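Uncharacterized protein (Staphylococcus aureus, PDB 3P8A) is of unknown function but is probably a glyoxalase-like protein of the vicinal oxygen chelate superfamily. Local coordinates at residues D160-P165 against V194-K199; D33-F38 against I70-V75; N115-V120 against K148-Y153. One frame throughout, in Å; residues are numbered along the deposited sequence.

In the fold
Strand order repeats as 1-4-3-2 three times, consistent with the βαβββ modules of glyoxalase-like folds. Two four-strand units, 24-75 and 106-170, share the eight-stranded sheet through strands 24-31 and 106-113; the third opens the seven-stranded sheet. Contact 2 involves strand 69-75 of the first and contact 3 strand 147-155 of the second, their centres about 25 Å apart, both reaching the same sheet. Contact 1 joins the last loop of the second to strand 189-198 of the third, about 22 Å from each, centre to centre; none touch. Bound glycerol, probably from the crystallisation liquor but possibly marking a pocket, lies about 5 and 6 Å from the side chains of Leu73 and Leu151, and hydrogen-bonds Glu71 OE2.

Contact 1 of 3, residues D160-P165 against V194-K199; sequences DEIKPP and VIVKSK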
loop_
_atom_site.group_PDB
_atom_site.type_symbol
_atom_site.label_atom_id
_atom_site.label_comp_id
_atom_site.label_asym_id
_atom_site.label_seq_id
_atom_site.Cartn_x
_atom_site.Cartn_y
_atom_site.Cartn_z
ATOM N N ASP A 160 8.458 -9.511 -12.214
ATOM C CA ASP A 160 8.233 -8.994 -10.872
ATOM C C ASP A 160 7.731 -10.131 -10.028
ATOM O O ASP A 160 6.667 -10.674 -10.321
ATOM C CB ASP A 160 7.167 -7.864 -10.844
ATOM C CG ASP A 160 7.576 -6.549 -11.466
ATOM O OD1 ASP A 160 8.639 -6.007 -11.073
ATOM O OD2 ASP A 160 6.800 -6.022 -12.301
ATOM N N GLU A 161 8.470 -10.508 -8.977
ATOM C CA GLU A 161 7.933 -11.485 -8.044
ATOM C C GLU A 161 6.860 -10.756 -7.219
ATOM O O GLU A 161 5.806 -11.310 -6.912
ATOM C CB GLU A 161 9.024 -12.021 -7.085
ATOM C CG GLU A 161 9.963 -13.024 -7.725
ATOM C CD GLU A 161 9.360 -14.351 -8.121
ATOM O OE1 GLU A 161 8.288 -14.713 -7.579
ATOM O OE2 GLU A 161 9.970 -15.029 -8.982
ATOM N N ILE A 162 7.140 -9.489 -6.912
ATOM C CA ILE A 162 6.334 -8.618 -6.056
ATOM C C ILE A 162 5.750 -7.495 -6.857
ATOM O O ILE A 162 6.474 -6.839 -7.605
ATOM C CB ILE A 162 7.261 -8.063 -4.905
ATOM C CG1 ILE A 162 7.826 -9.183 -4.043
ATOM C CG2 ILE A 162 6.582 -6.990 -4.053
ATOM C CD1 ILE A 162 6.752 -10.176 -3.455
ATOM N N LYS A 163 4.450 -7.219 -6.659
ATOM C CA LYS A 163 3.831 -6.121 -7.392
ATOM C C LYS A 163 4.514 -4.839 -6.941
ATOM O O LYS A 163 4.616 -4.611 -5.727
ATOM C CB LYS A 163 2.316 -6.031 -7.138
ATOM C CG LYS A 163 1.617 -5.077 -8.100
ATOM C CD LYS A 163 1.281 -5.765 -9.391
ATOM C CE LYS A 163 0.409 -4.896 -10.255
ATOM N NZ LYS A 163 -0.018 -5.666 -11.453
ATOM N N PRO A 164 5.056 -4.030 -7.889
ATOM C CA PRO A 164 5.758 -2.815 -7.477
ATOM C C PRO A 164 4.884 -1.850 -6.689
ATOM O O PRO A 164 3.765 -1.546 -7.117
ATOM C CB PRO A 164 6.171 -2.168 -8.824
ATOM C CG PRO A 164 6.244 -3.312 -9.781
ATOM C CD PRO A 164 5.069 -4.170 -9.365
ATOM N N PRO A 165 5.411 -1.297 -5.582
ATOM C CA PRO A 165 4.691 -0.217 -4.884
ATOM C C PRO A 165 4.422 0.927 -5.872
ATOM O O PRO A 165 5.176 1.108 -6.839
ATOM C CB PRO A 165 5.691 0.241 -3.815
ATOM C CG PRO A 165 6.545 -0.944 -3.576
ATOM C CD PRO A 165 6.709 -1.576 -4.928
ATOM N N VAL A 194 7.008 -3.250 7.235
ATOM C CA VAL A 194 6.231 -3.965 6.243
ATOM C C VAL A 194 7.128 -5.110 5.817
ATOM O O VAL A 194 8.294 -4.894 5.425
ATOM C CB VAL A 194 5.757 -3.080 5.053
ATOM C CG1 VAL A 194 5.101 -3.934 3.956
ATOM C CG2 VAL A 194 4.774 -2.040 5.540
ATOM N N ILE A 195 6.611 -6.329 6.003
ATOM C CA ILE A 195 7.329 -7.531 5.650
ATOM C C ILE A 195 6.794 -8.108 4.345
ATOM O O ILE A 195 5.583 -8.371 4.199
ATOM C CB ILE A 195 7.400 -8.578 6.806
ATOM C CG1 ILE A 195 8.079 -7.967 8.050
ATOM C CG2 ILE A 195 8.211 -9.806 6.332
ATOM C CD1 ILE A 195 8.289 -8.973 9.264
ATOM N N VAL A 196 7.722 -8.315 3.405
ATOM C CA VAL A 196 7.476 -8.846 2.085
ATOM C C VAL A 196 8.241 -10.166 1.969
ATOM O O VAL A 196 9.430 -10.236 2.337
ATOM C CB VAL A 196 7.932 -7.823 0.991
ATOM C CG1 VAL A 196 7.802 -8.398 -0.409
ATOM C CG2 VAL A 196 7.170 -6.500 1.095
ATOM N N LYS A 197 7.541 -11.226 1.510
ATOM C CA LYS A 197 8.163 -12.509 1.261
ATOM C C LYS A 197 8.428 -12.543 -0.236
ATOM O O LYS A 197 7.538 -12.177 -1.008
ATOM C CB LYS A 197 7.264 -13.671 1.745
ATOM C CG LYS A 197 7.646 -14.076 3.167
ATOM C CD LYS A 197 6.748 -15.083 3.808
ATOM C CE LYS A 197 7.369 -15.556 5.113
ATOM N NZ LYS A 197 6.578 -16.625 5.771
ATOM N N SER A 198 9.655 -12.893 -0.658
ATOM C CA SER A 198 9.948 -12.938 -2.091
ATOM C C SER A 198 10.681 -14.208 -2.504
ATOM O O SER A 198 11.648 -14.601 -1.839
ATOM C CB SER A 198 10.759 -11.725 -2.514
ATOM O OG SER A 198 11.055 -11.817 -3.900
ATOM N N LYS A 199 10.291 -14.783 -3.656
ATOM C CA LYS A 199 10.990 -15.966 -4.190
ATOM C C LYS A 199 12.258 -15.560 -4.921
ATOM O O LYS A 199 13.035 -16.418 -5.347
ATOM C CB LYS A 199 10.076 -16.791 -5.118
ATOM C CG LYS A 199 8.994 -17.557 -4.382
ATOM C CD LYS A 199 8.118 -18.353 -5.358
ATOM C CE LYS A 199 7.047 -17.511 -5.999
ATOM N NZ LYS A 199 6.162 -18.348 -6.865
HETATM O O HOH W 1 5.268 -15.667 -8.115
#
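The flat group here is the Glu161 carboxylate, and Lys199 reaches it from one side: Lys199 CB stands over one face, 3.9 Å from Glu161 CD, while Lys199 CE comes 3.4 Å from OE1, raised from the plane on that same side. A water tilted toward the opposite face links the two ends, donating to Glu161 OE1 (3.2 Å) and accepting from Lys199 NZ (3.1 Å). The charged atoms themselves, Glu161 OE1 and Lys199 NZ, stay 4.3 Å apart, too far for a salt bridge. OE1 also bonds to Ser243 OG, which meets Lys199 N as well, so one serine ties both partners together. The loop 160-165 connects the last two strands of the second four-strand unit, and through this contact it lies against the first strand of the third, which is flanked by strands 234-239 and 244-252. Deeper in, packing replaces charge. With CG1 beside its own backbone N (chi1 -61°) and a bend at chi2, Ile162 sends CD1 to 3.7 Å from Val196 CG1 and to 3.3 Å from Lys197 O. Ser198 OG lies 3.8 Å from Glu161 CB, its polar partners being Thr204 OG1 and Asn200 N.

Contact 2 of 3, residues D33-F38 against I70-V75; sequences DQLDRF and IELLDV
Leu35 is pressed against strand 70-75, chiefly Leu72 and Asp74, and this is the tight half of the contact. Its branches divide the work: CD1 lies 3.6 Å from Leu72 CB, and CD2 touches the strand backbone at Leu72 O, 3.4 Å away. The two leucine side chains cross at about a right angle. Leu35 CB meanwhile meets Asp74 CB at 3.5 Å. Leu72 CD1 then reaches the Phe38 ring at CE2 (3.5 Å), so a single leucine bridges both apolar residues of the loop. The polar pin of this half is Asp74 OD2, which receives Leu35 N at 3.0 Å along a nearly straight N-H line (174°), the donor standing 39° out of the carboxylate plane. The Asp74 carboxylate is carried toward the loop because CG lies anti to the backbone N (chi1 -165°).

The other half is looser and wetter. Asp33 OD1 and Asp74 OD1 are 4.5 Å apart, and between them a water donates a hydrogen to each, which probably eases the repulsion of the two charges. Asp33 is partly exposed and Gln34 exposed, whereas Leu35, Leu72 and Asp74 are buried. Lys61 NZ, from the adjacent strand 58-64, bonds Leu35 O and Phe38 O, tying the loop to that strand as well. The arrangement belongs to the first four-strand unit: the loop after the first strand turns back and packs on the fourth, as is consistent with a glyoxalase-like fold.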
loop_
_atom_site.group_PDB
_atom_site.type_symbol
_atom_site.label_atom_id
_atom_site.label_comp_id
_atom_site.label_asym_id
_atom_site.label_seq_id
_atom_site.Cartn_x
_atom_site.Cartn_y
_atom_site.Cartn_z
ATOM N N ASP A 33 -12.961 -9.844 1.006
ATOM C CA ASP A 33 -14.247 -10.164 0.385
ATOM C C ASP A 33 -15.355 -9.836 1.402
ATOM O O ASP A 33 -15.129 -10.018 2.587
ATOM C CB ASP A 33 -14.304 -11.659 0.028
ATOM C CG ASP A 33 -15.667 -12.111 -0.449
ATOM O OD1 ASP A 33 -16.147 -11.567 -1.458
ATOM O OD2 ASP A 33 -16.236 -13.023 0.174
ATOM N N GLN A 34 -16.538 -9.347 0.946
ATOM C CA GLN A 34 -17.647 -9.006 1.856
ATOM C C GLN A 34 -17.205 -7.997 2.915
ATOM O O GLN A 34 -17.437 -8.169 4.123
ATOM C CB GLN A 34 -18.278 -10.270 2.507
ATOM C CG GLN A 34 -19.019 -11.158 1.505
ATOM C CD GLN A 34 -19.445 -12.475 2.108
ATOM O OE1 GLN A 34 -19.764 -12.582 3.302
ATOM N NE2 GLN A 34 -19.481 -13.511 1.281
ATOM N N LEU A 35 -16.515 -6.946 2.450
ATOM C CA LEU A 35 -15.989 -5.874 3.304
ATOM C C LEU A 35 -17.064 -5.131 4.111
ATOM O O LEU A 35 -16.753 -4.665 5.197
ATOM C CB LEU A 35 -15.149 -4.897 2.443
ATOM C CG LEU A 35 -14.524 -3.666 3.083
ATOM C CD1 LEU A 35 -13.592 -4.035 4.249
ATOM C CD2 LEU A 35 -13.804 -2.854 2.044
ATOM N N ASP A 36 -18.313 -5.034 3.615
ATOM C CA ASP A 36 -19.375 -4.333 4.357
ATOM C C ASP A 36 -19.680 -4.936 5.725
ATOM O O ASP A 36 -20.100 -4.216 6.628
ATOM C CB ASP A 36 -20.666 -4.268 3.563
ATOM C CG ASP A 36 -20.691 -3.160 2.546
ATOM O OD1 ASP A 36 -20.157 -2.059 2.851
ATOM O OD2 ASP A 36 -21.301 -3.358 1.476
ATOM N N ARG A 37 -19.478 -6.255 5.859
ATOM C CA ARG A 37 -19.742 -6.999 7.092
ATOM C C ARG A 37 -18.554 -6.923 8.042
ATOM O O ARG A 37 -18.690 -7.188 9.238
ATOM C CB ARG A 37 -19.991 -8.488 6.752
ATOM C CG ARG A 37 -21.239 -8.747 5.905
ATOM C CD ARG A 37 -21.234 -10.138 5.291
ATOM N NE ARG A 37 -21.598 -11.172 6.260
ATOM C CZ ARG A 37 -22.848 -11.530 6.548
ATOM N NH1 ARG A 37 -23.083 -12.478 7.445
ATOM N NH2 ARG A 37 -23.873 -10.937 5.946
ATOM N N PHE A 38 -17.385 -6.603 7.489
ATOM C CA PHE A 38 -16.106 -6.629 8.173
ATOM C C PHE A 38 -15.844 -5.552 9.203
ATOM O O PHE A 38 -16.104 -4.380 8.966
ATOM C CB PHE A 38 -14.948 -6.730 7.147
ATOM C CG PHE A 38 -13.576 -6.897 7.761
ATOM C CD1 PHE A 38 -13.073 -8.160 8.041
ATOM C CD2 PHE A 38 -12.807 -5.791 8.095
ATOM C CE1 PHE A 38 -11.822 -8.314 8.638
ATOM C CE2 PHE A 38 -11.560 -5.945 8.707
ATOM C CZ PHE A 38 -11.073 -7.207 8.969
ATOM N N ILE A 70 -4.477 2.079 6.673
ATOM C CA ILE A 70 -4.741 0.770 6.105
ATOM C C ILE A 70 -5.955 0.960 5.212
ATOM O O ILE A 70 -6.996 1.439 5.681
ATOM C CB ILE A 70 -5.024 -0.301 7.198
ATOM C CG1 ILE A 70 -3.837 -0.406 8.196
ATOM C CG2 ILE A 70 -5.302 -1.658 6.521
ATOM C CD1 ILE A 70 -4.200 -1.024 9.581
ATOM N N GLU A 71 -5.827 0.578 3.935
ATOM C CA GLU A 71 -6.931 0.615 3.010
ATOM C C GLU A 71 -7.464 -0.791 2.854
ATOM O O GLU A 71 -6.770 -1.667 2.346
ATOM C CB GLU A 71 -6.544 1.229 1.656
ATOM C CG GLU A 71 -7.759 1.432 0.757
ATOM C CD GLU A 71 -7.482 1.741 -0.700
ATOM O OE1 GLU A 71 -6.342 1.499 -1.153
ATOM O OE2 GLU A 71 -8.428 2.156 -1.408
ATOM N N LEU A 72 -8.689 -1.023 3.331
ATOM C CA LEU A 72 -9.346 -2.316 3.151
ATOM C C LEU A 72 -10.135 -2.136 1.880
ATOM O O LEU A 72 -10.832 -1.147 1.752
ATOM C CB LEU A 72 -10.266 -2.662 4.318
ATOM C CG LEU A 72 -9.686 -2.664 5.714
ATOM C CD1 LEU A 72 -10.630 -3.322 6.620
ATOM C CD2 LEU A 72 -8.299 -3.366 5.787
ATOM N N LEU A 73 -9.974 -3.020 0.928
ATOM C CA LEU A 73 -10.551 -2.864 -0.396
ATOM C C LEU A 73 -11.380 -4.048 -0.803
ATOM O O LEU A 73 -11.000 -5.181 -0.537
ATOM C CB LEU A 73 -9.379 -2.597 -1.410
ATOM C CG LEU A 73 -9.727 -2.231 -2.887
ATOM C CD1 LEU A 73 -10.347 -0.810 -2.993
ATOM C CD2 LEU A 73 -8.498 -2.328 -3.776
ATOM N N ASP A 74 -12.536 -3.791 -1.467
ATOM C CA ASP A 74 -13.387 -4.850 -2.004
ATOM C C ASP A 74 -13.972 -4.423 -3.364
ATOM O O ASP A 74 -13.886 -3.263 -3.729
ATOM C CB ASP A 74 -14.496 -5.216 -1.011
ATOM C CG ASP A 74 -15.263 -6.531 -1.240
ATOM O OD1 ASP A 74 -14.832 -7.348 -2.112
ATOM O OD2 ASP A 74 -16.216 -6.789 -0.487
ATOM N N VAL A 75 -14.557 -5.363 -4.094
ATOM C CA VAL A 75 -15.150 -5.114 -5.396
ATOM C C VAL A 75 -16.670 -5.222 -5.329
ATOM O O VAL A 75 -17.206 -6.230 -4.860
ATOM C CB VAL A 75 -14.495 -5.965 -6.525
ATOM C CG1 VAL A 75 -14.204 -7.394 -6.081
ATOM C CG2 VAL A 75 -15.299 -5.933 -7.825
HETATM O O HOH W 2 -15.041 -9.814 -3.236
#

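Contact 3 of 3, residues N115-V120 against K148-Y153; sequences NDIEAV and KWQLLY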
loop_
_atom_site.group_PDB
_atom_site.type_symbol
_atom_site.label_atom_id
_atom_site.label_comp_id
_atom_site.label_asym_id
_atom_site.label_seq_id
_atom_site.Cartn_x
_atom_site.Cartn_y
_atom_site.Cartn_z
ATOM N N ASN A 115 4.873 14.762 -2.864
ATOM C CA ASN A 115 4.281 16.084 -3.044
ATOM C C ASN A 115 4.491 16.549 -4.496
ATOM O O ASN A 115 3.917 17.559 -4.910
ATOM C CB ASN A 115 4.827 17.072 -2.016
ATOM C CG ASN A 115 4.168 16.933 -0.657
ATOM O OD1 ASN A 115 2.930 16.956 -0.518
ATOM N ND2 ASN A 115 4.984 16.805 0.379
ATOM N N ASP A 116 5.249 15.757 -5.289
ATOM C CA ASP A 116 5.549 16.051 -6.685
ATOM C C ASP A 116 5.608 14.786 -7.544
ATOM O O ASP A 116 6.694 14.264 -7.819
ATOM C CB ASP A 116 6.831 16.913 -6.806
ATOM C CG ASP A 116 6.987 17.679 -8.120
ATOM O OD1 ASP A 116 6.129 17.506 -9.029
ATOM O OD2 ASP A 116 7.963 18.452 -8.241
ATOM N N ILE A 117 4.437 14.320 -8.002
ATOM C CA ILE A 117 4.331 13.106 -8.810
ATOM C C ILE A 117 4.959 13.241 -10.224
ATOM O O ILE A 117 5.407 12.236 -10.786
ATOM C CB ILE A 117 2.886 12.548 -8.807
ATOM C CG1 ILE A 117 2.858 11.022 -9.045
ATOM C CG2 ILE A 117 1.981 13.315 -9.781
ATOM C CD1 ILE A 117 1.668 10.305 -8.419
ATOM N N GLU A 118 4.990 14.481 -10.776
ATOM C CA GLU A 118 5.586 14.764 -12.083
ATOM C C GLU A 118 7.103 14.644 -12.048
ATOM O O GLU A 118 7.672 14.146 -13.009
ATOM C CB GLU A 118 5.142 16.137 -12.625
ATOM C CG GLU A 118 3.863 16.064 -13.447
ATOM C CD GLU A 118 3.976 15.262 -14.731
ATOM O OE1 GLU A 118 4.821 15.614 -15.588
ATOM O OE2 GLU A 118 3.219 14.276 -14.877
ATOM N N ALA A 119 7.741 15.088 -10.941
ATOM C CA ALA A 119 9.177 14.970 -10.671
ATOM C C ALA A 119 9.538 13.492 -10.502
ATOM O O ALA A 119 10.611 13.077 -10.937
ATOM C CB ALA A 119 9.543 15.727 -9.410
ATOM N N VAL A 120 8.640 12.701 -9.875
ATOM C CA VAL A 120 8.832 11.262 -9.736
ATOM C C VAL A 120 8.774 10.640 -11.114
ATOM O O VAL A 120 9.676 9.877 -11.450
ATOM C CB VAL A 120 7.865 10.583 -8.714
ATOM C CG1 VAL A 120 7.894 9.066 -8.843
ATOM C CG2 VAL A 120 8.233 10.979 -7.301
ATOM N N LYS A 148 -9.740 14.047 -4.110
ATOM C CA LYS A 148 -8.992 13.830 -5.352
ATOM C C LYS A 148 -7.505 13.515 -5.166
ATOM O O LYS A 148 -6.854 13.978 -4.218
ATOM C CB LYS A 148 -9.179 14.997 -6.341
ATOM C CG LYS A 148 -10.625 15.230 -6.775
ATOM C CD LYS A 148 -10.734 15.762 -8.204
ATOM C CE LYS A 148 -10.891 17.258 -8.292
ATOM N NZ LYS A 148 -11.213 17.687 -9.677
ATOM N N TRP A 149 -6.976 12.698 -6.080
ATOM C CA TRP A 149 -5.571 12.317 -6.087
ATOM C C TRP A 149 -5.131 11.819 -7.459
ATOM O O TRP A 149 -5.966 11.592 -8.343
ATOM C CB TRP A 149 -5.273 11.280 -4.971
ATOM C CG TRP A 149 -5.866 9.920 -5.177
ATOM C CD1 TRP A 149 -5.238 8.833 -5.705
ATOM C CD2 TRP A 149 -7.197 9.493 -4.842
ATOM N NE1 TRP A 149 -6.070 7.740 -5.671
ATOM C CE2 TRP A 149 -7.281 8.115 -5.146
ATOM C CE3 TRP A 149 -8.324 10.136 -4.289
ATOM C CZ2 TRP A 149 -8.460 7.380 -4.969
ATOM C CZ3 TRP A 149 -9.483 9.400 -4.093
ATOM C CH2 TRP A 149 -9.543 8.038 -4.426
ATOM N N GLN A 150 -3.817 11.658 -7.621
ATOM C CA GLN A 150 -3.198 11.101 -8.818
ATOM C C GLN A 150 -2.349 9.912 -8.415
ATOM O O GLN A 150 -1.695 9.946 -7.375
ATOM C CB GLN A 150 -2.282 12.107 -9.523
ATOM C CG GLN A 150 -2.960 13.382 -9.993
ATOM C CD GLN A 150 -1.884 14.355 -10.391
ATOM O OE1 GLN A 150 -1.544 15.292 -9.658
ATOM N NE2 GLN A 150 -1.217 14.065 -11.493
ATOM N N LEU A 151 -2.334 8.885 -9.257
ATOM C CA LEU A 151 -1.509 7.698 -9.058
ATOM C C LEU A 151 -0.515 7.561 -10.215
ATOM O O LEU A 151 -0.810 7.961 -11.337
ATOM C CB LEU A 151 -2.362 6.426 -8.961
ATOM C CG LEU A 151 -3.393 6.371 -7.827
ATOM C CD1 LEU A 151 -4.125 5.076 -7.859
ATOM C CD2 LEU A 151 -2.745 6.535 -6.464
ATOM N N LEU A 152 0.657 6.999 -9.941
ATOM C CA LEU A 152 1.676 6.731 -10.954
ATOM C C LEU A 152 2.163 5.321 -10.671
ATOM O O LEU A 152 2.404 4.964 -9.512
ATOM C CB LEU A 152 2.822 7.743 -10.874
ATOM C CG LEU A 152 3.982 7.583 -11.881
ATOM C CD1 LEU A 152 3.583 8.044 -13.280
ATOM C CD2 LEU A 152 5.193 8.326 -11.390
ATOM N N TYR A 153 2.219 4.502 -11.713
ATOM C CA TYR A 153 2.624 3.118 -11.588
ATOM C C TYR A 153 3.904 2.830 -12.311
ATOM O O TYR A 153 4.162 3.413 -13.368
ATOM C CB TYR A 153 1.555 2.213 -12.159
ATOM C CG TYR A 153 0.236 2.298 -11.423
ATOM C CD1 TYR A 153 0.010 1.550 -10.273
ATOM C CD2 TYR A 153 -0.821 3.045 -11.932
ATOM C CE1 TYR A 153 -1.207 1.601 -9.602
ATOM C CE2 TYR A 153 -2.062 3.071 -11.292
ATOM C CZ TYR A 153 -2.239 2.361 -10.114
ATOM O OH TYR A 153 -3.449 2.341 -9.489
#
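Apolar packing carries most of this contact, and Ile117 does most of it. Its CD1 lies 3.7 Å from Leu152 CB, the two side chains sliding past each other in opposite directions. One helical turn further on, Val120 CG1 approaches Leu152 CD2 to 3.8 Å, so Leu152 is touched by two residues of the same helix face. Ile117, Val120 and Leu152 are all buried.

A second group of contacts sets methyls against polar atoms without hydrogen bonds. Ile117 CG1 stands anti to the backbone N (chi1 -153°), which carries CD1 onto the strand backbone, 3.5 Å from Gln150 O. The other branch, CG2, rises obliquely above the plane of the Gln150 side-chain amide, with NE2 the nearest amide atom at 3.7 Å. The Gln150 chain is extended beyond CG, which brings the amide to this methyl.

The hydrogen bonds order the helix start. Asp116 is the N-cap: its OD1 accepts from Ala119 N in a long, weak bond (3.5 Å, 156°), and its backbone O accepts from Val120 N at 3.2 Å. Ile117 N is held by Gln169 OE1 of strand 166-170, which neighbours strand 147-155 and thus ties the first turn to the sheet. Helix 117-125 thereby packs its first turn on strand 147-155 of the eight-stranded sheet, a helix-on-sheet packing consistent with a glyoxalase-like domain.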